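Local structure of designed helical repeat protein (5CWF) at residues Ala73-Arg78 with Val117-Ala122; Asp93-Val98 with Glu139-Met144; Asn112-Val117 with Lys156-Glu161. The protein is a de novo designed helical repeat protein with no assigned natural function, and binds calcium ions in its crystal. All coordinates share one frame; numbering follows the deposited sequence. Where two conformers were deposited one is given.

Contact 1. Residues Ala73-Arg78 with Val117-Ala122; sequences AREIAR and VAREIA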
loop_
_atom_site.group_PDB
_atom_site.type_symbol
_atom_site.label_atom_id
_atom_site.label_comp_id
_atom_site.label_asym_id
_atom_site.label_seq_id
_atom_site.Cartn_x
_atom_site.Cartn_y
_atom_site.Cartn_z
ATOM N N ALA A 73 5.470 3.646 -10.063
ATOM C CA ALA A 73 4.135 3.082 -10.129
ATOM C C ALA A 73 4.190 1.605 -9.751
ATOM O O ALA A 73 3.310 1.110 -9.068
ATOM C CB ALA A 73 3.537 3.260 -11.515
ATOM N N ARG A 74 5.219 0.909 -10.215
ATOM C CA ARG A 74 5.388 -0.501 -9.871
ATOM C C ARG A 74 5.565 -0.697 -8.373
ATOM O O ARG A 74 5.045 -1.652 -7.804
ATOM C CB ARG A 74 6.596 -1.108 -10.581
ATOM C CG ARG A 74 6.354 -1.565 -11.952
ATOM C CD ARG A 74 7.683 -1.979 -12.593
ATOM N NE ARG A 74 8.039 -3.366 -12.331
ATOM C CZ ARG A 74 9.090 -3.959 -12.887
ATOM N NH1 ARG A 74 9.861 -3.256 -13.687
ATOM N NH2 ARG A 74 9.347 -5.244 -12.661
ATOM N N GLU A 75 6.314 0.192 -7.733
ATOM C CA GLU A 75 6.560 0.065 -6.293
ATOM C C GLU A 75 5.314 0.305 -5.467
ATOM O O GLU A 75 5.109 -0.371 -4.472
ATOM C CB GLU A 75 7.686 0.988 -5.843
ATOM C CG GLU A 75 8.983 0.703 -6.607
ATOM C CD GLU A 75 10.229 0.902 -5.783
ATOM O OE1 GLU A 75 10.285 0.398 -4.645
ATOM O OE2 GLU A 75 11.155 1.571 -6.282
ATOM N N ILE A 76 4.491 1.272 -5.861
ATOM C CA ILE A 76 3.246 1.518 -5.155
ATOM C C ILE A 76 2.314 0.323 -5.351
ATOM O O ILE A 76 1.688 -0.135 -4.395
ATOM C CB ILE A 76 2.584 2.839 -5.607
ATOM C CG1 ILE A 76 3.371 4.016 -5.031
ATOM C CG2 ILE A 76 1.154 2.941 -5.105
ATOM C CD1 ILE A 76 3.058 5.365 -5.691
ATOM N N ALA A 77 2.221 -0.192 -6.577
ATOM C CA ALA A 77 1.374 -1.357 -6.825
ATOM C C ALA A 77 1.867 -2.556 -6.004
ATOM O O ALA A 77 1.071 -3.299 -5.399
ATOM C CB ALA A 77 1.351 -1.697 -8.312
ATOM N N ARG A 78 3.182 -2.745 -5.942
ATOM C CA ARG A 78 3.702 -3.853 -5.141
ATOM C C ARG A 78 3.384 -3.664 -3.665
ATOM O O ARG A 78 3.002 -4.628 -2.976
ATOM C CB ARG A 78 5.210 -4.030 -5.308
ATOM C CG ARG A 78 5.739 -5.126 -4.359
ATOM C CD ARG A 78 7.223 -5.435 -4.477
ATOM N NE ARG A 78 7.615 -6.272 -3.345
ATOM C CZ ARG A 78 7.426 -7.584 -3.247
ATOM N NH1 ARG A 78 6.888 -8.283 -4.245
ATOM N NH2 ARG A 78 7.805 -8.205 -2.136
ATOM N N VAL A 117 9.407 10.895 -3.234
ATOM C CA VAL A 117 8.616 10.660 -2.034
ATOM C C VAL A 117 7.741 9.422 -2.199
ATOM O O VAL A 117 7.650 8.589 -1.295
ATOM C CB VAL A 117 7.760 11.903 -1.698
ATOM C CG1 VAL A 117 6.735 11.597 -0.612
ATOM C CG2 VAL A 117 8.678 13.046 -1.287
ATOM N N ALA A 118 7.120 9.271 -3.364
ATOM C CA ALA A 118 6.248 8.134 -3.590
ATOM C C ALA A 118 7.048 6.848 -3.451
ATOM O O ALA A 118 6.594 5.888 -2.823
ATOM C CB ALA A 118 5.599 8.229 -4.945
ATOM N N ARG A 119 8.253 6.831 -4.016
ATOM C CA ARG A 119 9.092 5.641 -3.931
ATOM C C ARG A 119 9.489 5.319 -2.491
ATOM O O ARG A 119 9.483 4.157 -2.093
ATOM C CB ARG A 119 10.353 5.827 -4.770
ATOM C CG ARG A 119 11.434 4.789 -4.484
ATOM C CD ARG A 119 12.577 4.843 -5.506
ATOM N NE ARG A 119 12.168 4.381 -6.831
ATOM C CZ ARG A 119 12.970 4.350 -7.894
ATOM N NH1 ARG A 119 14.231 4.751 -7.797
ATOM N NH2 ARG A 119 12.512 3.913 -9.059
ATOM N N GLU A 120 9.860 6.329 -1.716
ATOM C CA GLU A 120 10.337 6.074 -0.358
ATOM C C GLU A 120 9.189 5.728 0.600
ATOM O O GLU A 120 9.374 4.961 1.528
ATOM C CB GLU A 120 11.124 7.253 0.194
ATOM C CG GLU A 120 12.436 7.590 -0.551
ATOM C CD GLU A 120 13.373 6.407 -0.800
ATOM O OE1 GLU A 120 13.337 5.417 -0.057
ATOM O OE2 GLU A 120 14.230 6.518 -1.701
ATOM N N ILE A 121 8.015 6.324 0.401
ATOM C CA ILE A 121 6.848 5.983 1.231
ATOM C C ILE A 121 6.449 4.529 0.957
ATOM O O ILE A 121 6.242 3.753 1.896
ATOM C CB ILE A 121 5.666 6.966 0.973
ATOM C CG1 ILE A 121 6.036 8.384 1.453
ATOM C CG2 ILE A 121 4.379 6.486 1.635
ATOM C CD1 ILE A 121 6.189 8.518 2.964
ATOM N N ALA A 122 6.419 4.134 -0.313
ATOM C CA ALA A 122 6.075 2.760 -0.660
ATOM C C ALA A 122 7.073 1.794 -0.026
ATOM O O ALA A 122 6.696 0.739 0.456
ATOM C CB ALA A 122 6.047 2.583 -2.159
#
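Helices 70-89 and 115-134 are neighbours in one layer of this helical repeat protein, and they lie side by side where E75 and I76 meet A118, R119 and A122. Here their axes run in the same sense, 27° apart and 8.9 Å away at closest. Alanine suits both positions on 115-134, since a single methyl lets the backbones come near: the CA atoms of I76 and A122 are 5.5 Å apart. A118 CB receives the far end of isoleucine, I76 CD1, at 3.9 Å, and I76 CG1 lies next to A122 CB. A122 CB also rests 3.9 Å from the backbone E75 O.

Beside this apolar strip, on its more exposed flank, E75 reaches across to R119. The arginine starts off opposite its own backbone N (chi1 166°) and bends at chi3, bringing NE to 3.0 Å from E75 OE2, a salt bridge oblique to the guanidinium. I76 and R119 each have a second conformer, and their contacts hold for the one described. E75 OE1 pairs with R123 one turn on. One glutamate thus answers two arginines, which probably favours the ionised carboxylate and ties the outer border over an apolar interior.

Contact 2. Residues Asp93-Val98 with Glu139-Met144; sequences DEMAKV and EMAKKM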
loop_
_atom_site.group_PDB
_atom_site.type_symbol
_atom_site.label_atom_id
_atom_site.label_comp_id
_atom_site.label_asym_id
_atom_site.label_seq_id
_atom_site.Cartn_x
_atom_site.Cartn_y
_atom_site.Cartn_z
ATOM N N ASP A 93 -7.849 -6.064 14.722
ATOM C CA ASP A 93 -8.129 -4.627 14.709
ATOM C C ASP A 93 -6.822 -3.807 14.679
ATOM O O ASP A 93 -6.743 -2.767 14.015
ATOM C CB ASP A 93 -9.007 -4.253 15.909
ATOM C CG ASP A 93 -10.483 -4.610 15.695
ATOM O OD1 ASP A 93 -10.794 -5.500 14.865
ATOM O OD2 ASP A 93 -11.343 -3.997 16.359
ATOM N N GLU A 94 -5.788 -4.295 15.357
ATOM C CA GLU A 94 -4.481 -3.637 15.331
ATOM C C GLU A 94 -3.817 -3.708 13.947
ATOM O O GLU A 94 -3.280 -2.728 13.478
ATOM C CB GLU A 94 -3.570 -4.246 16.401
ATOM C CG GLU A 94 -4.078 -3.969 17.811
ATOM C CD GLU A 94 -4.356 -2.492 18.057
ATOM O OE1 GLU A 94 -3.463 -1.648 17.811
ATOM O OE2 GLU A 94 -5.499 -2.170 18.436
ATOM N N MET A 95 -3.873 -4.861 13.289
ATOM C CA MET A 95 -3.314 -4.993 11.945
ATOM C C MET A 95 -4.015 -4.073 10.969
ATOM O O MET A 95 -3.373 -3.481 10.106
ATOM C CB MET A 95 -3.400 -6.441 11.458
ATOM C CG MET A 95 -2.378 -7.336 12.121
ATOM S SD MET A 95 -0.694 -7.056 11.545
ATOM C CE MET A 95 -0.758 -7.778 9.908
ATOM N N ALA A 96 -5.334 -3.957 11.094
ATOM C CA ALA A 96 -6.083 -3.092 10.188
ATOM C C ALA A 96 -5.687 -1.639 10.397
ATOM O O ALA A 96 -5.602 -0.886 9.442
ATOM C CB ALA A 96 -7.585 -3.256 10.370
ATOM N N LYS A 97 -5.414 -1.248 11.636
ATOM C CA LYS A 97 -4.993 0.127 11.895
ATOM C C LYS A 97 -3.658 0.435 11.233
ATOM O O LYS A 97 -3.476 1.512 10.682
ATOM C CB LYS A 97 -4.914 0.403 13.394
ATOM C CG LYS A 97 -6.298 0.535 14.035
ATOM C CD LYS A 97 -6.253 1.071 15.454
ATOM C CE LYS A 97 -5.485 0.186 16.399
ATOM N NZ LYS A 97 -6.057 0.279 17.792
ATOM N N VAL A 98 -2.720 -0.500 11.316
ATOM C CA VAL A 98 -1.430 -0.316 10.671
ATOM C C VAL A 98 -1.619 -0.141 9.173
ATOM O O VAL A 98 -1.089 0.771 8.558
ATOM C CB VAL A 98 -0.496 -1.520 10.920
ATOM C CG1 VAL A 98 0.759 -1.450 10.046
ATOM C CG2 VAL A 98 -0.143 -1.650 12.401
ATOM N N GLU A 139 2.066 -7.299 20.140
ATOM C CA GLU A 139 3.180 -6.417 20.478
ATOM C C GLU A 139 3.915 -5.861 19.256
ATOM O O GLU A 139 4.271 -4.690 19.228
ATOM C CB GLU A 139 4.181 -7.138 21.380
ATOM C CG GLU A 139 5.400 -6.279 21.708
ATOM C CD GLU A 139 6.340 -6.929 22.701
ATOM O OE1 GLU A 139 6.022 -8.033 23.197
ATOM O OE2 GLU A 139 7.393 -6.322 22.996
ATOM N N MET A 140 4.172 -6.694 18.255
ATOM C CA MET A 140 4.844 -6.184 17.064
ATOM C C MET A 140 3.916 -5.218 16.334
ATOM O O MET A 140 4.356 -4.164 15.854
ATOM C CB MET A 140 5.252 -7.328 16.135
ATOM C CG MET A 140 6.136 -6.923 14.964
ATOM S SD MET A 140 7.684 -6.093 15.402
ATOM C CE MET A 140 8.334 -7.178 16.658
ATOM N N ALA A 141 2.627 -5.533 16.294
ATOM C CA ALA A 141 1.674 -4.682 15.584
ATOM C C ALA A 141 1.577 -3.290 16.212
ATOM O O ALA A 141 1.406 -2.291 15.510
ATOM C CB ALA A 141 0.294 -5.340 15.564
ATOM N N LYS A 142 1.667 -3.218 17.536
ATOM C CA LYS A 142 1.623 -1.923 18.206
ATOM C C LYS A 142 2.849 -1.079 17.842
ATOM O O LYS A 142 2.743 0.111 17.584
ATOM C CB LYS A 142 1.524 -2.091 19.712
ATOM C CG LYS A 142 0.141 -2.506 20.193
ATOM C CD LYS A 142 0.147 -2.729 21.701
ATOM C CE LYS A 142 -1.252 -2.927 22.267
ATOM N NZ LYS A 142 -1.215 -3.177 23.732
ATOM N N LYS A 143 4.014 -1.713 17.822
ATOM C CA LYS A 143 5.243 -1.045 17.409
ATOM C C LYS A 143 5.150 -0.562 15.967
ATOM O O LYS A 143 5.542 0.557 15.629
ATOM C CB LYS A 143 6.417 -2.012 17.542
ATOM C CG LYS A 143 6.680 -2.493 18.944
ATOM C CD LYS A 143 7.706 -3.616 18.930
ATOM C CE LYS A 143 8.148 -3.997 20.329
ATOM N NZ LYS A 143 9.118 -5.125 20.293
ATOM N N MET A 144 4.623 -1.410 15.098
ATOM C CA MET A 144 4.573 -1.045 13.682
ATOM C C MET A 144 3.503 0.027 13.442
ATOM O O MET A 144 3.606 0.804 12.483
ATOM C CB MET A 144 4.340 -2.289 12.817
ATOM C CG MET A 144 5.520 -3.276 12.865
ATOM S SD MET A 144 7.033 -2.507 12.221
ATOM C CE MET A 144 7.844 -2.023 13.752
#
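This is a side-by-side helix packing contact near the N-terminal ends of helices 93-111 and 138-156, in which E94, M95 and V98 lean on A141, K142 and M144. The two helix axes run in the same sense, 24° apart and 9.1 Å away at closest. The small residue A141 sits at the middle of the joint, and its CB is approached by two side chains. E94 CB faces A141 CB at 4.1 Å, while the sulfur, M95 SD, reaches A141 CB at 4.5 Å, although the CB of this methionine sets off away from the partner helix. Its flexible thioether can turn back to make the contact.

One turn on, V98 continues the seam. Its chi1 of 170° sets CG1 opposite the backbone N, and the other methyl, CG2, points across, 3.5 Å from A141 O and 4.1 Å from M144 C. Beta-branched valine is compact enough to lie against a helix backbone like this; its side-chain neighbours are L145 and A148, further along helix 138-156. L132 of helix 115-134 touches M95, V98 and M144, and so closes the buried side of the seam.

At the outer side E94 CG lies beside its own backbone N, and a bend at chi2 turns the carboxylate back to K97. K97 NZ donates to E94 OE2 at 2.6 Å, a hydrogen-bonded salt bridge on the syn side, 20° out of the carboxylate plane. Towards the partner segment E94 OE1 approaches the aliphatic K142 CG, at 4.4 Å, while K142 NZ is too far for a salt bridge. The charge of E94 is thus answered mainly within its own helix, probably keeping the carboxylate ionised; van der Waals contact joins the helices, with charged groups at the outer border.

Contact 3. Residues Asn112-Val117 with Lys156-Glu161; sequences NNDDEV and KNNDDE. With CA (calcium ion), chain J; CA (calcium ion), chain L.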
loop_
_atom_site.group_PDB
_atom_site.type_symbol
_atom_site.label_atom_id
_atom_site.label_comp_id
_atom_site.label_asym_id
_atom_site.label_seq_id
_atom_site.Cartn_x
_atom_site.Cartn_y
_atom_site.Cartn_z
ATOM N N ASN A 112 0.439 13.407 -4.381
ATOM C CA ASN A 112 1.287 14.590 -4.301
ATOM C C ASN A 112 2.213 14.749 -5.507
ATOM O O ASN A 112 2.954 15.725 -5.593
ATOM C CB ASN A 112 2.091 14.560 -3.001
ATOM C CG ASN A 112 1.263 14.991 -1.791
ATOM O OD1 ASN A 112 0.153 15.510 -1.931
ATOM N ND2 ASN A 112 1.795 14.756 -0.599
ATOM N N ASN A 113 2.197 13.785 -6.427
ATOM C CA ASN A 113 2.971 13.906 -7.663
ATOM C C ASN A 113 4.505 14.044 -7.518
ATOM O O ASN A 113 5.143 14.671 -8.369
ATOM C CB ASN A 113 2.457 15.095 -8.486
ATOM C CG ASN A 113 2.048 14.693 -9.902
ATOM O OD1 ASN A 113 2.764 13.948 -10.583
ATOM N ND2 ASN A 113 0.943 15.265 -10.384
ATOM N N ASP A 114 5.077 13.603 -6.399
ATOM C CA ASP A 114 6.542 13.567 -6.245
ATOM C C ASP A 114 7.114 12.130 -6.326
ATOM O O ASP A 114 6.841 11.302 -5.446
ATOM C CB ASP A 114 6.935 14.254 -4.927
ATOM C CG ASP A 114 8.443 14.385 -4.750
ATOM O OD1 ASP A 114 9.203 13.448 -5.066
ATOM O OD2 ASP A 114 8.884 15.481 -4.356
ATOM N N ASP A 115 7.880 11.815 -7.378
ATOM C CA ASP A 115 8.357 10.434 -7.573
ATOM C C ASP A 115 9.277 9.916 -6.468
ATOM O O ASP A 115 9.242 8.728 -6.156
ATOM C CB ASP A 115 9.109 10.269 -8.901
ATOM C CG ASP A 115 8.196 10.231 -10.113
ATOM O OD1 ASP A 115 7.024 9.826 -9.989
ATOM O OD2 ASP A 115 8.673 10.550 -11.217
ATOM N N GLU A 116 10.124 10.775 -5.910
ATOM C CA GLU A 116 11.084 10.331 -4.897
ATOM C C GLU A 116 10.354 10.035 -3.597
ATOM O O GLU A 116 10.626 9.036 -2.924
ATOM C CB GLU A 116 12.196 11.383 -4.698
ATOM C CG GLU A 116 13.264 11.033 -3.638
ATOM C CD GLU A 116 14.453 10.273 -4.215
ATOM O OE1 GLU A 116 14.230 9.378 -5.062
ATOM O OE2 GLU A 116 15.612 10.584 -3.831
ATOM N N VAL A 117 9.407 10.895 -3.234
ATOM C CA VAL A 117 8.616 10.660 -2.034
ATOM C C VAL A 117 7.741 9.422 -2.199
ATOM O O VAL A 117 7.650 8.589 -1.295
ATOM C CB VAL A 117 7.760 11.903 -1.698
ATOM C CG1 VAL A 117 6.735 11.597 -0.612
ATOM C CG2 VAL A 117 8.678 13.046 -1.287
ATOM N N LYS A 156 2.573 13.370 4.377
ATOM C CA LYS A 156 1.910 14.669 4.533
ATOM C C LYS A 156 2.896 15.831 4.430
ATOM O O LYS A 156 2.542 16.919 3.956
ATOM C CB LYS A 156 1.168 14.724 5.872
ATOM C CG LYS A 156 -0.112 13.896 5.919
ATOM C CD LYS A 156 -0.746 13.838 7.305
ATOM C CE LYS A 156 -2.043 13.014 7.282
ATOM N NZ LYS A 156 -2.728 12.937 8.613
ATOM N N ASN A 157 4.137 15.586 4.838
ATOM C CA ASN A 157 5.186 16.593 4.789
ATOM C C ASN A 157 6.072 16.491 3.547
ATOM O O ASN A 157 7.076 17.203 3.453
ATOM C CB ASN A 157 6.069 16.489 6.029
ATOM C CG ASN A 157 5.327 16.818 7.302
ATOM O OD1 ASN A 157 4.416 17.644 7.307
ATOM N ND2 ASN A 157 5.752 16.218 8.404
ATOM N N ASN A 158 5.715 15.604 2.618
ATOM C CA ASN A 158 6.507 15.362 1.409
ATOM C C ASN A 158 7.986 15.164 1.762
ATOM O O ASN A 158 8.859 15.813 1.217
ATOM C CB ASN A 158 6.325 16.502 0.394
ATOM C CG ASN A 158 6.432 16.016 -1.050
ATOM O OD1 ASN A 158 5.825 15.005 -1.436
ATOM N ND2 ASN A 158 7.221 16.718 -1.847
ATOM N N ASP A 159 8.235 14.298 2.738
ATOM C CA ASP A 159 9.546 14.180 3.377
ATOM C C ASP A 159 10.182 12.815 3.078
ATOM O O ASP A 159 9.964 11.846 3.818
ATOM C CB ASP A 159 9.383 14.413 4.881
ATOM C CG ASP A 159 10.697 14.407 5.638
ATOM O OD1 ASP A 159 11.752 14.088 5.051
ATOM O OD2 ASP A 159 10.660 14.730 6.844
ATOM N N ASP A 160 10.950 12.746 1.993
ATOM C CA ASP A 160 11.528 11.472 1.545
ATOM C C ASP A 160 12.649 11.013 2.473
ATOM O O ASP A 160 12.836 9.818 2.675
ATOM C CB ASP A 160 12.050 11.566 0.087
ATOM C CG ASP A 160 13.006 12.755 -0.168
ATOM O OD1 ASP A 160 12.677 13.904 0.181
ATOM O OD2 ASP A 160 14.085 12.542 -0.763
ATOM N N GLU A 161 13.375 11.960 3.063
ATOM C CA GLU A 161 14.470 11.615 3.963
ATOM C C GLU A 161 13.928 10.889 5.207
ATOM O O GLU A 161 14.462 9.863 5.648
ATOM C CB GLU A 161 15.266 12.880 4.341
ATOM C CG GLU A 161 16.102 13.478 3.181
ATOM C CD GLU A 161 15.318 14.404 2.230
ATOM O OE1 GLU A 161 14.175 14.797 2.567
ATOM O OE2 GLU A 161 15.865 14.762 1.146
HETATM CA CA CA J . 13.722 16.017 0.299
HETATM CA CA CA L . 4.065 13.071 -12.419
HETATM O O HOH W 1 11.816 16.599 1.565
HETATM O O HOH W 2 2.209 13.914 -13.507
#
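The carboxylate of D114 and the amide of N158 are turned well away from coplanar, 67° apart, and N158 ND2 donates to D114 OD2 from above the carboxylate plane at 3.3 Å, a somewhat bent bond. D114 is the N-cap of helix 115-134: its OD1, also met from above that plane, takes the capping bond from V117 N at 3.1 Å. Asparagine suits position 158 because it readily takes the positive phi of a C-prime residue, here in the Schellman motif ending helix 138-156, and because its amide serves two kinds of neighbour: while ND2 binds, N158 OD1 lies against V117, nearest CG2 at 3.5 Å. The N112 amide slides past it, nearly perpendicular.

D160 CB packs on V117 CG2. The D160 chi1 of 52° places CG so that OD1 binds calcium at 2.4 Å, with both E161 carboxylate oxygens and a water that also donates to N158 O, while OD2 faces E116. There the like-charged E116 OE2 and D160 OD2 are 3.9 Å apart, which R164, a long, weak ion-pair partner of both, may ease. A second calcium ion is held by N113 OD1, with the backbone oxygen of N67 and a water.

The contact therefore joins two interhelical loops where helices 115-134 and 160-176 begin; D159 is the N-cap of the latter, its OD2 hydrogen-bonded to T162 OG1.

In the fold
Along the chain the segments alternate: 73-78, 93-98, 112-117, overlapping 117-122, then 139-144 and 156-161, so the three contacts interlock rather than follow one another. Contacts 1 and 3 both use helix 115-134 and share V117; their centres are 11 Å apart and they touch, E120 CG lying 3.9 Å from D160 O. Contact 2 joins helices 93-111 and 138-156 and is remote, its centre 21 Å from contact 1 and 24 Å from contact 3. Contacts 1 and 2 fall on opposite sides of the chain's centre. Together the contacts join helices two apart in sequence side by side, consistent with the continuous array of a helical repeat design.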